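Local coordinates for small TOPRIM domain protein (Geobacillus stearothermophilus, PDB 2FCJ) that is of unknown function but has the Toprim fold shared by topoisomerases and primases, and may act on nucleic acids, perhaps with metal ions, as relatives do, at residues R84-R87 against A92-W95; V4-I9 against A104-R109; A39-L44 against R67-R72; S14-V19 against V27-T32; I9-S14 against D60-K65. All blocks are in the same frame, centred on the assembly; numbering follows the deposited sequence. Where two conformers were deposited one is given.

Interaction 1 (R84-R87 against A92-W95)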
# COMPACT_ATOMS: atom_id res chain seq x y z
N ARG A 84 1.04 -11.12 -9.89
CA ARG A 84 1.24 -12.26 -9.00
C ARG A 84 2.42 -13.11 -9.49
O ARG A 84 2.93 -13.97 -8.75
CB ARG A 84 -0.03 -13.08 -8.83
CG ARG A 84 -0.52 -13.73 -10.11
CD ARG A 84 -1.88 -14.40 -9.94
NE ARG A 84 -2.99 -13.45 -9.86
CZ ARG A 84 -3.64 -12.97 -10.92
NH1 ARG A 84 -3.28 -13.32 -12.15
NH2 ARG A 84 -4.66 -12.14 -10.75
N ALA A 85 2.95 -12.78 -10.67
CA ALA A 85 4.16 -13.42 -11.18
C ALA A 85 5.44 -12.97 -10.48
O ALA A 85 6.48 -13.63 -10.57
CB ALA A 85 4.28 -13.22 -12.70
N TYR A 86 5.36 -11.87 -9.73
CA TYR A 86 6.50 -11.45 -8.91
C TYR A 86 6.25 -11.81 -7.42
O TYR A 86 7.19 -11.88 -6.64
CB TYR A 86 6.78 -9.94 -9.09
CG TYR A 86 7.58 -9.54 -10.36
CD1 TYR A 86 8.92 -9.90 -10.53
CD2 TYR A 86 7.04 -8.66 -11.30
CE1 TYR A 86 9.65 -9.50 -11.67
CE2 TYR A 86 7.76 -8.26 -12.42
CZ TYR A 86 9.06 -8.67 -12.61
OH TYR A 86 9.75 -8.25 -13.74
N ARG A 87 5.00 -12.08 -7.07
CA ARG A 87 4.67 -12.68 -5.77
C ARG A 87 4.64 -11.70 -4.60
O ARG A 87 3.60 -11.50 -3.96
CB ARG A 87 5.65 -13.81 -5.45
CG ARG A 87 5.11 -14.79 -4.43
CD ARG A 87 6.19 -15.79 -4.00
NE ARG A 87 5.88 -16.42 -2.72
CZ ARG A 87 6.64 -17.34 -2.14
NH1 ARG A 87 6.28 -17.86 -0.97
NH2 ARG A 87 7.76 -17.75 -2.72
N ALA A 92 9.46 -7.58 -6.32
CA ALA A 92 9.17 -6.89 -7.56
C ALA A 92 10.23 -5.86 -7.89
O ALA A 92 10.78 -5.21 -7.01
CB ALA A 92 7.80 -6.23 -7.49
N PRO A 93 10.55 -5.71 -9.19
CA PRO A 93 11.49 -4.67 -9.57
C PRO A 93 10.94 -3.30 -9.24
O PRO A 93 9.72 -3.07 -9.27
CB PRO A 93 11.59 -4.82 -11.10
CG PRO A 93 11.01 -6.11 -11.43
CD PRO A 93 10.05 -6.46 -10.35
N ILE A 94 11.84 -2.38 -8.92
CA ILE A 94 11.44 -1.02 -8.62
C ILE A 94 10.54 -0.43 -9.71
O ILE A 94 9.54 0.22 -9.41
CB ILE A 94 12.67 -0.13 -8.34
CG1 ILE A 94 13.34 -0.56 -7.02
CG2 ILE A 94 12.26 1.33 -8.24
CD1 ILE A 94 14.56 0.26 -6.62
N TRP A 95 10.84 -0.69 -10.98
CA TRP A 95 10.06 -0.11 -12.06
C TRP A 95 8.64 -0.67 -12.06
O TRP A 95 7.71 0.04 -12.43
CB TRP A 95 10.77 -0.28 -13.42
CG TRP A 95 10.92 -1.67 -13.85
CD1 TRP A 95 12.00 -2.47 -13.66
CD2 TRP A 95 9.91 -2.49 -14.45
NE1 TRP A 95 11.76 -3.72 -14.16
CE2 TRP A 95 10.48 -3.75 -14.66
CE3 TRP A 95 8.61 -2.25 -14.89
CZ2 TRP A 95 9.77 -4.80 -15.23
CZ3 TRP A 95 7.91 -3.29 -15.49
CH2 TRP A 95 8.50 -4.55 -15.65

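Interaction 2 (V4-I9 against A104-R109)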
# COMPACT_ATOMS: atom_id res chain seq x y z
N VAL A 4 -2.16 16.48 2.57
CA VAL A 4 -1.89 15.12 2.14
C VAL A 4 -3.14 14.27 2.34
O VAL A 4 -3.75 14.32 3.42
CB VAL A 4 -0.70 14.53 2.95
CG1 VAL A 4 -0.50 13.06 2.60
CG2 VAL A 4 0.55 15.32 2.67
N GLU A 5 -3.58 13.62 1.26
CA GLU A 5 -4.83 12.84 1.29
C GLU A 5 -4.61 11.35 1.06
O GLU A 5 -5.44 10.53 1.45
CB GLU A 5 -5.80 13.35 0.23
CG GLU A 5 -6.07 14.83 0.30
CD GLU A 5 -7.48 15.16 -0.12
OE1 GLU A 5 -7.93 14.67 -1.18
OE2 GLU A 5 -8.15 15.90 0.62
N LYS A 6 -3.51 11.01 0.41
CA LYS A 6 -3.29 9.63 0.01
C LYS A 6 -2.58 8.87 1.09
O LYS A 6 -1.63 9.35 1.70
CB LYS A 6 -2.47 9.59 -1.26
CG LYS A 6 -3.19 10.23 -2.42
CD LYS A 6 -2.37 10.13 -3.69
CE LYS A 6 -2.89 11.08 -4.75
NZ LYS A 6 -2.22 10.80 -6.05
N VAL A 7 -2.97 7.60 1.22
CA VAL A 7 -2.42 6.69 2.20
C VAL A 7 -2.23 5.31 1.56
O VAL A 7 -3.15 4.81 0.90
CB VAL A 7 -3.39 6.51 3.38
CG1 VAL A 7 -2.80 5.55 4.42
CG2 VAL A 7 -3.71 7.87 4.02
N ILE A 8 -1.03 4.74 1.67
CA ILE A 8 -0.78 3.35 1.27
C ILE A 8 -0.48 2.54 2.51
O ILE A 8 0.38 2.92 3.31
CB ILE A 8 0.39 3.25 0.27
CG1 ILE A 8 0.05 4.00 -1.01
CG2 ILE A 8 0.73 1.78 -0.08
CD1 ILE A 8 1.24 4.24 -1.89
N ILE A 9 -1.16 1.41 2.65
CA ILE A 9 -0.93 0.48 3.74
C ILE A 9 -0.24 -0.75 3.19
O ILE A 9 -0.62 -1.28 2.15
CB ILE A 9 -2.26 0.10 4.41
CG1 ILE A 9 -2.98 1.36 4.90
CG2 ILE A 9 -2.02 -0.88 5.56
CD1 ILE A 9 -4.40 1.14 5.36
N ALA A 104 -2.31 3.69 -10.51
CA ALA A 104 -3.26 4.17 -9.51
C ALA A 104 -3.20 5.68 -9.27
O ALA A 104 -3.78 6.19 -8.32
CB ALA A 104 -3.04 3.41 -8.19
N ARG A 105 -2.48 6.39 -10.14
CA ARG A 105 -2.45 7.86 -10.11
C ARG A 105 -1.58 8.49 -9.02
O ARG A 105 -1.74 9.66 -8.70
CB ARG A 105 -3.86 8.45 -10.09
CG ARG A 105 -4.64 8.18 -11.37
CD ARG A 105 -6.04 8.75 -11.31
NE ARG A 105 -6.96 8.03 -12.20
CZ ARG A 105 -7.63 6.94 -11.84
NH1 ARG A 105 -7.51 6.45 -10.62
NH2 ARG A 105 -8.44 6.34 -12.71
N PHE A 106 -0.57 7.75 -8.54
CA PHE A 106 0.46 8.33 -7.72
C PHE A 106 1.54 8.97 -8.60
O PHE A 106 1.99 8.38 -9.61
CB PHE A 106 1.09 7.26 -6.85
CG PHE A 106 0.20 6.78 -5.73
CD1 PHE A 106 0.22 7.42 -4.51
CD2 PHE A 106 -0.66 5.71 -5.91
CE1 PHE A 106 -0.59 6.98 -3.46
CE2 PHE A 106 -1.49 5.30 -4.87
CZ PHE A 106 -1.45 5.94 -3.66
N ASP A 107 2.09 10.09 -8.12
CA ASP A 107 3.33 10.65 -8.65
C ASP A 107 4.50 9.77 -8.23
O ASP A 107 4.76 9.62 -7.04
CB ASP A 107 3.59 12.03 -8.06
CG ASP A 107 2.63 13.08 -8.57
OD1 ASP A 107 1.77 12.75 -9.40
OD2 ASP A 107 2.77 14.25 -8.15
N VAL A 108 5.23 9.26 -9.22
CA VAL A 108 6.43 8.48 -8.93
C VAL A 108 7.65 9.17 -9.53
O VAL A 108 7.54 9.93 -10.50
CB VAL A 108 6.31 7.04 -9.47
CG1 VAL A 108 5.03 6.42 -8.93
CG2 VAL A 108 6.28 7.03 -10.99
N ARG A 109 8.81 8.93 -8.94
CA ARG A 109 10.09 9.42 -9.48
C ARG A 109 10.42 8.78 -10.84
O ARG A 109 10.32 7.57 -11.00
CB ARG A 109 11.21 9.14 -8.48
CG ARG A 109 11.03 9.82 -7.13
CD ARG A 109 12.16 9.46 -6.17
NE ARG A 109 13.47 9.90 -6.66
CZ ARG A 109 13.93 11.14 -6.56
NH1 ARG A 109 13.19 12.09 -6.01
NH2 ARG A 109 15.14 11.43 -7.03
O HOH W 1 -3.56 8.12 -6.42

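Interaction 3 (A39-L44 against R67-R72)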
# COMPACT_ATOMS: atom_id res chain seq x y z
N ALA A 39 -9.42 -4.40 16.01
CA ALA A 39 -9.64 -3.13 16.70
C ALA A 39 -8.70 -2.03 16.20
O ALA A 39 -9.12 -0.88 16.02
CB ALA A 39 -9.50 -3.31 18.21
N ARG A 40 -7.44 -2.36 15.98
CA ARG A 40 -6.51 -1.38 15.43
C ARG A 40 -6.89 -0.98 14.00
O ARG A 40 -6.82 0.18 13.61
CB ARG A 40 -5.06 -1.89 15.49
CG ARG A 40 -4.48 -2.02 16.89
CD ARG A 40 -3.02 -2.47 16.84
NE ARG A 40 -2.21 -1.54 16.06
CZ ARG A 40 -1.37 -0.66 16.59
NH1 ARG A 40 -0.68 0.16 15.80
NH2 ARG A 40 -1.21 -0.59 17.91
N LEU A 41 -7.37 -1.94 13.22
CA LEU A 41 -7.85 -1.65 11.88
C LEU A 41 -9.08 -0.76 11.88
O LEU A 41 -9.18 0.16 11.08
CB LEU A 41 -8.14 -2.96 11.15
CG LEU A 41 -8.31 -2.84 9.64
CD1 LEU A 41 -7.20 -1.99 9.04
CD2 LEU A 41 -8.34 -4.21 9.00
N GLU A 42 -10.03 -1.03 12.77
CA GLU A 42 -11.20 -0.17 12.90
C GLU A 42 -10.79 1.25 13.26
O GLU A 42 -11.32 2.22 12.72
CB GLU A 42 -12.17 -0.72 13.95
CG GLU A 42 -13.40 0.15 14.20
CD GLU A 42 -14.34 -0.44 15.24
OE1 GLU A 42 -13.94 -1.42 15.91
OE2 GLU A 42 -15.46 0.07 15.39
N GLU A 43 -9.87 1.38 14.22
CA GLU A 43 -9.36 2.70 14.61
C GLU A 43 -8.75 3.41 13.41
O GLU A 43 -8.99 4.60 13.20
CB GLU A 43 -8.31 2.56 15.70
CG GLU A 43 -8.86 2.25 17.07
CD GLU A 43 -7.79 2.37 18.15
OE1 GLU A 43 -6.61 2.58 17.79
OE2 GLU A 43 -8.13 2.27 19.34
N LEU A 44 -7.91 2.70 12.67
CA LEU A 44 -7.30 3.26 11.48
C LEU A 44 -8.36 3.72 10.47
O LEU A 44 -8.26 4.81 9.92
CB LEU A 44 -6.38 2.23 10.85
CG LEU A 44 -5.51 2.70 9.69
CD1 LEU A 44 -4.57 3.80 10.16
CD2 LEU A 44 -4.73 1.50 9.16
N ARG A 67 -5.76 -9.00 2.99
CA ARG A 67 -6.81 -8.47 2.12
C ARG A 67 -8.19 -8.87 2.62
O ARG A 67 -9.12 -8.06 2.59
CB ARG A 67 -6.64 -8.94 0.69
CG ARG A 67 -5.44 -8.33 0.00
CD ARG A 67 -5.55 -8.54 -1.48
NE ARG A 67 -4.29 -8.24 -2.13
CZ ARG A 67 -3.88 -7.00 -2.40
NH1 ARG A 67 -4.65 -5.96 -2.11
NH2 ARG A 67 -2.70 -6.82 -3.00
N ARG A 68 -8.34 -10.11 3.06
CA ARG A 68 -9.63 -10.58 3.52
C ARG A 68 -10.08 -9.81 4.75
O ARG A 68 -11.25 -9.43 4.87
CB ARG A 68 -9.55 -12.07 3.84
CG ARG A 68 -10.92 -12.65 4.17
CD ARG A 68 -10.87 -14.15 4.32
NE ARG A 68 -9.76 -14.54 5.16
CZ ARG A 68 -9.19 -15.74 5.15
NH1 ARG A 68 -9.66 -16.70 4.36
NH2 ARG A 68 -8.18 -15.99 5.96
N GLN A 69 -9.14 -9.55 5.66
CA GLN A 69 -9.45 -8.76 6.85
C GLN A 69 -9.91 -7.36 6.45
O GLN A 69 -10.87 -6.82 7.01
CB GLN A 69 -8.22 -8.67 7.75
CG GLN A 69 -8.53 -8.04 9.07
CD GLN A 69 -7.31 -7.82 9.90
OE1 GLN A 69 -6.18 -7.80 9.38
NE2 GLN A 69 -7.51 -7.63 11.20
N PHE A 70 -9.20 -6.76 5.50
CA PHE A 70 -9.56 -5.43 5.04
C PHE A 70 -10.94 -5.39 4.38
O PHE A 70 -11.66 -4.41 4.52
CB PHE A 70 -8.50 -4.84 4.10
CG PHE A 70 -7.40 -4.10 4.82
CD1 PHE A 70 -6.52 -4.75 5.67
CD2 PHE A 70 -7.27 -2.72 4.69
CE1 PHE A 70 -5.51 -4.06 6.34
CE2 PHE A 70 -6.25 -2.03 5.36
CZ PHE A 70 -5.39 -2.71 6.18
N ARG A 71 -11.27 -6.41 3.60
CA ARG A 71 -12.57 -6.41 2.93
C ARG A 71 -13.71 -6.41 3.96
O ARG A 71 -14.76 -5.80 3.73
CB ARG A 71 -12.68 -7.59 1.97
CG ARG A 71 -11.86 -7.42 0.70
CD ARG A 71 -12.36 -8.35 -0.39
NE ARG A 71 -12.27 -9.73 0.05
CZ ARG A 71 -11.20 -10.50 -0.12
NH1 ARG A 71 -10.15 -10.02 -0.77
NH2 ARG A 71 -11.21 -11.76 0.30
N ARG A 72 -13.43 -7.00 5.12
CA ARG A 72 -14.40 -7.10 6.22
C ARG A 72 -14.39 -5.85 7.10
O ARG A 72 -15.45 -5.33 7.46
CB ARG A 72 -14.11 -8.37 7.04
CG ARG A 72 -14.97 -8.54 8.29
CD ARG A 72 -14.73 -9.90 8.97
NE ARG A 72 -13.32 -10.13 9.28
CZ ARG A 72 -12.70 -9.71 10.38
NH1 ARG A 72 -13.38 -9.04 11.30
NH2 ARG A 72 -11.41 -9.95 10.57

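Interaction 4 (S14-V19 against V27-T32)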
# COMPACT_ATOMS: atom_id res chain seq x y z
N SER A 14 10.15 -3.38 4.91
CA SER A 14 10.88 -3.17 3.67
C SER A 14 9.94 -2.72 2.56
O SER A 14 10.33 -1.94 1.70
CB SER A 14 11.67 -4.42 3.26
OG SER A 14 10.83 -5.57 3.23
N ASP A 15 8.70 -3.20 2.60
CA ASP A 15 7.69 -2.76 1.64
C ASP A 15 7.54 -1.25 1.77
O ASP A 15 7.42 -0.56 0.77
CB ASP A 15 6.32 -3.36 1.94
CG ASP A 15 6.27 -4.86 1.76
OD1 ASP A 15 7.20 -5.45 1.17
OD2 ASP A 15 5.29 -5.46 2.27
N LYS A 16 7.43 -0.77 3.01
CA LYS A 16 7.22 0.64 3.27
C LYS A 16 8.35 1.50 2.72
O LYS A 16 8.12 2.47 2.02
CB LYS A 16 7.04 0.87 4.77
CG LYS A 16 6.94 2.32 5.18
CD LYS A 16 6.21 2.41 6.50
CE LYS A 16 6.56 3.65 7.27
NZ LYS A 16 5.79 3.69 8.55
N GLN A 17 9.58 1.10 3.03
CA GLN A 17 10.74 1.84 2.55
C GLN A 17 10.82 1.83 1.02
O GLN A 17 11.12 2.85 0.40
CB GLN A 17 12.02 1.26 3.17
CG GLN A 17 11.98 1.23 4.69
CD GLN A 17 12.24 2.59 5.32
OE1 GLN A 17 13.40 2.99 5.49
NE2 GLN A 17 11.18 3.28 5.70
N LYS A 18 10.51 0.69 0.41
CA LYS A 18 10.56 0.56 -1.04
C LYS A 18 9.51 1.44 -1.72
O LYS A 18 9.80 2.13 -2.70
CB LYS A 18 10.31 -0.89 -1.40
CG LYS A 18 10.38 -1.20 -2.87
CD LYS A 18 10.57 -2.68 -3.07
CE LYS A 18 10.82 -3.02 -4.52
NZ LYS A 18 11.47 -4.34 -4.61
N VAL A 19 8.29 1.41 -1.20
CA VAL A 19 7.25 2.30 -1.69
C VAL A 19 7.64 3.77 -1.55
O VAL A 19 7.49 4.55 -2.49
CB VAL A 19 5.93 2.06 -0.94
CG1 VAL A 19 4.94 3.15 -1.28
CG2 VAL A 19 5.37 0.69 -1.29
N VAL A 27 2.97 10.89 0.81
CA VAL A 27 1.91 9.91 0.98
C VAL A 27 2.17 9.32 2.34
O VAL A 27 3.31 9.09 2.70
CB VAL A 27 2.03 8.79 -0.09
CG1 VAL A 27 1.09 7.62 0.24
CG2 VAL A 27 1.77 9.33 -1.48
N VAL A 28 1.11 9.16 3.14
CA VAL A 28 1.28 8.47 4.40
C VAL A 28 1.38 6.98 4.10
O VAL A 28 0.48 6.42 3.47
CB VAL A 28 0.10 8.71 5.35
CG1 VAL A 28 0.33 8.01 6.69
CG2 VAL A 28 -0.18 10.20 5.55
N ILE A 29 2.44 6.35 4.58
CA ILE A 29 2.61 4.92 4.42
C ILE A 29 2.52 4.26 5.77
O ILE A 29 3.32 4.56 6.67
CB ILE A 29 3.94 4.55 3.76
CG1 ILE A 29 4.11 5.32 2.46
CG2 ILE A 29 3.98 3.05 3.49
CD1 ILE A 29 5.47 5.12 1.83
N VAL A 30 1.50 3.43 5.95
CA VAL A 30 1.27 2.74 7.19
C VAL A 30 1.73 1.30 7.01
O VAL A 30 1.39 0.62 6.03
CB VAL A 30 -0.22 2.74 7.55
CG1 VAL A 30 -0.48 1.91 8.80
CG2 VAL A 30 -0.73 4.18 7.71
N CYS A 31 2.57 0.84 7.93
CA CYS A 31 2.99 -0.55 7.95
C CYS A 31 2.29 -1.30 9.08
O CYS A 31 2.28 -0.84 10.22
CB CYS A 31 4.50 -0.61 8.10
SG CYS A 31 5.19 -2.27 8.14
N THR A 32 1.65 -2.41 8.77
CA THR A 32 0.95 -3.16 9.81
C THR A 32 1.92 -3.98 10.66
O THR A 32 1.55 -4.47 11.73
CB THR A 32 -0.13 -4.09 9.23
OG1 THR A 32 0.50 -5.08 8.41
CG2 THR A 32 -1.12 -3.29 8.39
O HOH W 2 3.33 2.50 10.20

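Interaction 5 (I9-S14 against D60-K65)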
# COMPACT_ATOMS: atom_id res chain seq x y z
N ILE A 9 -1.16 1.41 2.65
CA ILE A 9 -0.93 0.48 3.74
C ILE A 9 -0.24 -0.75 3.19
O ILE A 9 -0.62 -1.28 2.15
CB ILE A 9 -2.26 0.10 4.41
CG1 ILE A 9 -2.98 1.36 4.90
CG2 ILE A 9 -2.02 -0.88 5.56
CD1 ILE A 9 -4.40 1.14 5.36
N VAL A 10 0.85 -1.14 3.85
CA VAL A 10 1.59 -2.36 3.50
C VAL A 10 1.82 -3.18 4.76
O VAL A 10 1.64 -2.69 5.88
CB VAL A 10 2.97 -2.02 2.88
CG1 VAL A 10 2.79 -1.26 1.55
CG2 VAL A 10 3.82 -1.20 3.84
N GLU A 11 2.27 -4.42 4.56
CA GLU A 11 2.42 -5.35 5.67
C GLU A 11 3.81 -5.27 6.30
O GLU A 11 3.96 -5.48 7.51
CB GLU A 11 2.13 -6.78 5.21
CG GLU A 11 2.17 -7.82 6.35
CD GLU A 11 1.62 -9.18 5.94
OE1 GLU A 11 1.58 -9.48 4.72
OE2 GLU A 11 1.26 -9.97 6.85
N GLY A 12 4.81 -4.95 5.49
CA GLY A 12 6.21 -5.17 5.88
C GLY A 12 7.06 -3.91 5.85
O GLY A 12 6.84 -3.02 5.04
N ARG A 13 8.04 -3.85 6.74
CA ARG A 13 8.88 -2.67 6.86
C ARG A 13 9.60 -2.35 5.54
O ARG A 13 9.72 -1.19 5.16
CB ARG A 13 9.93 -2.87 7.95
CG ARG A 13 10.60 -1.59 8.43
CD ARG A 13 12.01 -1.86 8.93
NE ARG A 13 12.30 -1.16 10.18
CZ ARG A 13 12.76 0.09 10.24
NH1 ARG A 13 12.98 0.78 9.13
NH2 ARG A 13 13.00 0.64 11.42
N SER A 14 10.15 -3.38 4.91
CA SER A 14 10.88 -3.17 3.67
C SER A 14 9.94 -2.72 2.56
O SER A 14 10.33 -1.94 1.70
CB SER A 14 11.67 -4.42 3.26
OG SER A 14 10.83 -5.57 3.23
N ASP A 60 0.45 -13.53 -2.08
CA ASP A 60 0.68 -14.82 -1.42
C ASP A 60 -0.32 -14.99 -0.29
O ASP A 60 -1.26 -14.20 -0.17
CB ASP A 60 2.13 -14.96 -0.92
CG ASP A 60 2.49 -13.98 0.21
OD1 ASP A 60 1.58 -13.43 0.87
OD2 ASP A 60 3.70 -13.82 0.47
N GLU A 61 -0.15 -16.02 0.54
CA GLU A 61 -1.17 -16.39 1.53
C GLU A 61 -1.35 -15.32 2.61
O GLU A 61 -2.47 -14.84 2.88
CB GLU A 61 -0.82 -17.75 2.16
CG GLU A 61 -0.29 -18.78 1.15
CD GLU A 61 1.15 -18.43 0.68
OE1 GLU A 61 2.15 -18.93 1.80
OE2 GLU A 61 1.56 -18.06 -0.43
N ALA A 62 -0.23 -14.89 3.19
CA ALA A 62 -0.28 -13.89 4.22
C ALA A 62 -0.94 -12.63 3.67
O ALA A 62 -1.72 -11.98 4.36
CB ALA A 62 1.10 -13.58 4.74
N GLY A 63 -0.61 -12.30 2.42
CA GLY A 63 -1.15 -11.11 1.77
C GLY A 63 -2.65 -11.21 1.60
O GLY A 63 -3.38 -10.26 1.87
N GLU A 64 -3.11 -12.39 1.20
CA GLU A 64 -4.52 -12.66 0.98
C GLU A 64 -5.30 -12.61 2.30
O GLU A 64 -6.43 -12.10 2.34
CB GLU A 64 -4.70 -14.02 0.28
CG GLU A 64 -6.02 -14.17 -0.42
CD GLU A 64 -6.12 -13.35 -1.70
OE1 GLU A 64 -5.38 -12.36 -1.84
OE2 GLU A 64 -6.92 -13.71 -2.58
N LYS A 65 -4.68 -13.07 3.37
CA LYS A 65 -5.28 -12.98 4.71
C LYS A 65 -5.53 -11.52 5.10
O LYS A 65 -6.57 -11.17 5.67
CB LYS A 65 -4.36 -13.63 5.74
CG LYS A 65 -4.94 -13.71 7.14
CD LYS A 65 -4.29 -14.83 7.94
CE LYS A 65 -2.96 -14.38 8.54
NZ LYS A 65 -2.53 -15.24 9.69
O HOH W 3 -1.31 -11.63 7.09

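Interaction 1 (R84-R87 against A92-W95)
Pro93 turns its CD-CG edge onto one face of the Tyr86 ring, with CD over the ring centre. This is a CH-pi contact: Pro93 CD sits 3.3 Å from the Tyr86 ring centroid and 15° off the normal, a close, nearly perpendicular approach. Pro93 CG stands further out, over the phenol end, 3.4 Å from Tyr86 OH. That hydroxyl oxygen, Tyr86 OH, then meets the Trp95 indole at CZ2, at 3.8 Å and on an oblique path, the two side chains crossing at nearly a right angle. At the other end of the tyrosine, Tyr86 CB and Ala92 CB are 4.2 Å apart. CG of Tyr86 is turned away from its own carbonyl carbon and stands beside the backbone N (chi1 -80°), which carries the ring across to the proline. With an alanine here, Pro93 would probably lose its aromatic cover and the Trp95 indole its neighbour at CZ2. The ring also meets His96, with the planes at about 45°. Pro93 is the N-cap residue of helix 94-103, so the contact fastens the loop that follows strand 78-80 onto the start of this last helix; just before the proline, the carbonyl of Ala92 accepts a hydrogen bond from Lys18 NZ of helix 13-22.

Interaction 2 (V4-I9 against A104-R109)
Lys6 runs past the Phe106 ring with its chain extended, the two side chains pointing in opposite directions. Lys6 CB starts near the rim, 3.9 Å from Phe106 CE1. CG of Lys6 lies anti to the lysine's carbonyl carbon (chi1 -63°), and from there the chain travels along the ring until Lys6 CD comes within 3.6 Å of the same Phe106 CE1. At the tip, Lys6 NZ stands 4.9 Å from the Phe106 ring centroid, an off-centre cation-pi contact. Lys6 NZ also donates to water 1 at 3.0 Å, and this water donates in turn to Ala104 O at 2.7 Å. Lys6 NZ is 2.9 Å from Arg105 O, but its charge partner is Glu25, in a salt bridge; the same Glu25 carboxylate accepts from Asp107 N, so one acid holds both the lysine and the backbone beyond the phenylalanine. The water sits over the centre of the ring on the side where the ammonium lies. Ile8 takes the opposite face, with CD1 in CH-pi contact 4.0 Å from the Phe106 centroid, while Ile8 CG1 approaches Phe106 CZ to 3.6 Å. The ring thus lies between Ile8 on one side and the lysine chain with its water on the other, and Tyr54 adds an edge-to-face neighbour. Phe106 follows Arg105, the positive-phi C-prime residue of a Schellman motif: Phe106 N bonds to Leu101 O and Arg105 N to Leu102 O, a common way to end a helix, here helix 94-103.

Interaction 3 (A39-L44 against R67-R72)
Apolar packing carries this contact, and Leu41 leads it, setting both methyls over one face of the Phe70 ring. The leucine has two conformers; in the one described, Leu41 CD1 makes a CH-pi contact 3.9 Å from the Phe70 centroid and 28° off the normal, coming nearest to Phe70 CZ at 3.5 Å. Leu41 CD2 rides over the same face but toward its rim, 3.8 Å from Phe70 CD1. CG of the leucine points away from the backbone N (chi1 -166°), sending the fork across to the neighbouring helix. A serine in place of Phe70 would probably strip Leu41 CD1 of its ring face, leave CD2 with Gln69 alone in this contact, and open a gap between the helices. The second kind of packing is methyl against the glutamine's aliphatic stem: Leu41 CD2 touches Gln69 CG at 3.8 Å. The polar end of Gln69 is anchored at and just before the start of helix 38-47, where NE2 donates to Asp38 OD1 and Ile36 O; Asp38 also salt-bridges Arg72. On the sheet side of helices 38-47 and 61-73, Phe70 and Leu44 reach Ile9 of strand 6-10, while Phe70 also packs on His79 of strand 78-80.

Interaction 4 (S14-V19 against V27-T32)
Lys16 lays the first part of its side chain along Ile29, starting with Lys16 CB, 4.0 Å from Ile29 CG2. Next along the chain, Lys16 CG presses on that methyl, Ile29 CG2, at 3.5 Å, closer than carbons usually pack. Two things place it there: the first torsion puts CG anti to the lysine's own backbone N (chi1 175°), and the rest of the chain stays extended, so it crosses the strand instead of coiling back on the helix. Lys16 CD passes Cys31 CB at 3.8 Å. The ammonium ends at the outer edge of the strand, where Lys16 NZ gives a weak hydrogen bond to Ile29 O at 3.2 Å and another weak one to water 2. The same water accepts a bond from Cys31 N at 2.9 Å, so the lysine and its water together serve a carbonyl and an N-H that point away from the neighbouring strand. One residue before the last, Lys18 leads away from the strand. Val19, a helical turn after Lys16, comes back to it: Val19 CG1 meets Ile29 CD1 at 3.7 Å. Ile29 is thereby held by both branches, CG2 under the lysine and CD1 against the valine. Helix 13-22 and strand 28-31 run antiparallel, with local axes 8.5 Å apart at 166°, as successive elements of a beta-alpha-beta crossover should. Strand 6-10 completes the unit: Val19 packs on its Ile8 and Lys16 on its Val10, while strand 28-31 forms one border of this chain's four-stranded parallel sheet.

Interaction 5 (I9-S14 against D60-K65)
Glu11 faces Ala62 and Gly63 across what corresponds to the acidic centre of a Toprim domain, where a glutamate just after the first strand stands opposite a DxD motif that follows the third; Glu11 and Asp60, the second aspartate of that motif, fit these places. In relatives such acids serve catalysis and metal binding, and a similar role here is an inference. The direct contact is slight. Glu11 OE1 lies 4.1 Å from Ala62 CB and 4.2 Å from Gly63 N, too far for a bond to that amide. Water 3 closes the gap: it donates to Glu11 OE2 at 3.1 Å and to Ala62 O at 2.8 Å, joining the carboxylate to the helix backbone. The glutamate gets there by stretching out, with CG anti to the backbone N (chi1 -176°) and the chain extended beyond it. Gly63 N has its own partner, for it donates to Asp60 OD1 at 2.9 Å (159° at the hydrogen), meeting that oxygen nearly end-on down its C-O bond. This is an N-cap, in which the aspartate closes the first turn of helix 61-73, which probably helps to hold the carboxylate's rotation. The two acids do not touch, Glu11 OE1 and Asp60 OD1 being 5.5 Å apart. Glu11 comes after strand 6-10 and before Gly12, the N-cap residue of helix 13-22; its side chain also packs on Leu66 of helix 61-73 and on Thr32, just past strand 28-31, so the contact gathers the C-terminal ends of neighbouring strands and the starts of two helices.

Strand 6-10 links interactions 2 to 5. The ranges of interactions 2 and 5 overlap at Ile9, although their centres lie about 18 Å apart on opposite sides of the chain's centre. Interaction 4 is stitched to interaction 2 by sheet bonds such as Ile8 O to Val30 N, 2.9 Å. On the other side of the sheet, Ile9 CD1 reaches Phe70 CE2 of interaction 3 at 3.7 Å. Interactions 1 and 3 are farthest apart, with centres about 25 Å from each other. The presumed acidic site belongs to interaction 5; interaction 4, whose centre is about 11 Å away, shares Ser14 with it, and the nearest atoms of interaction 1 stand about 4 Å off without touching.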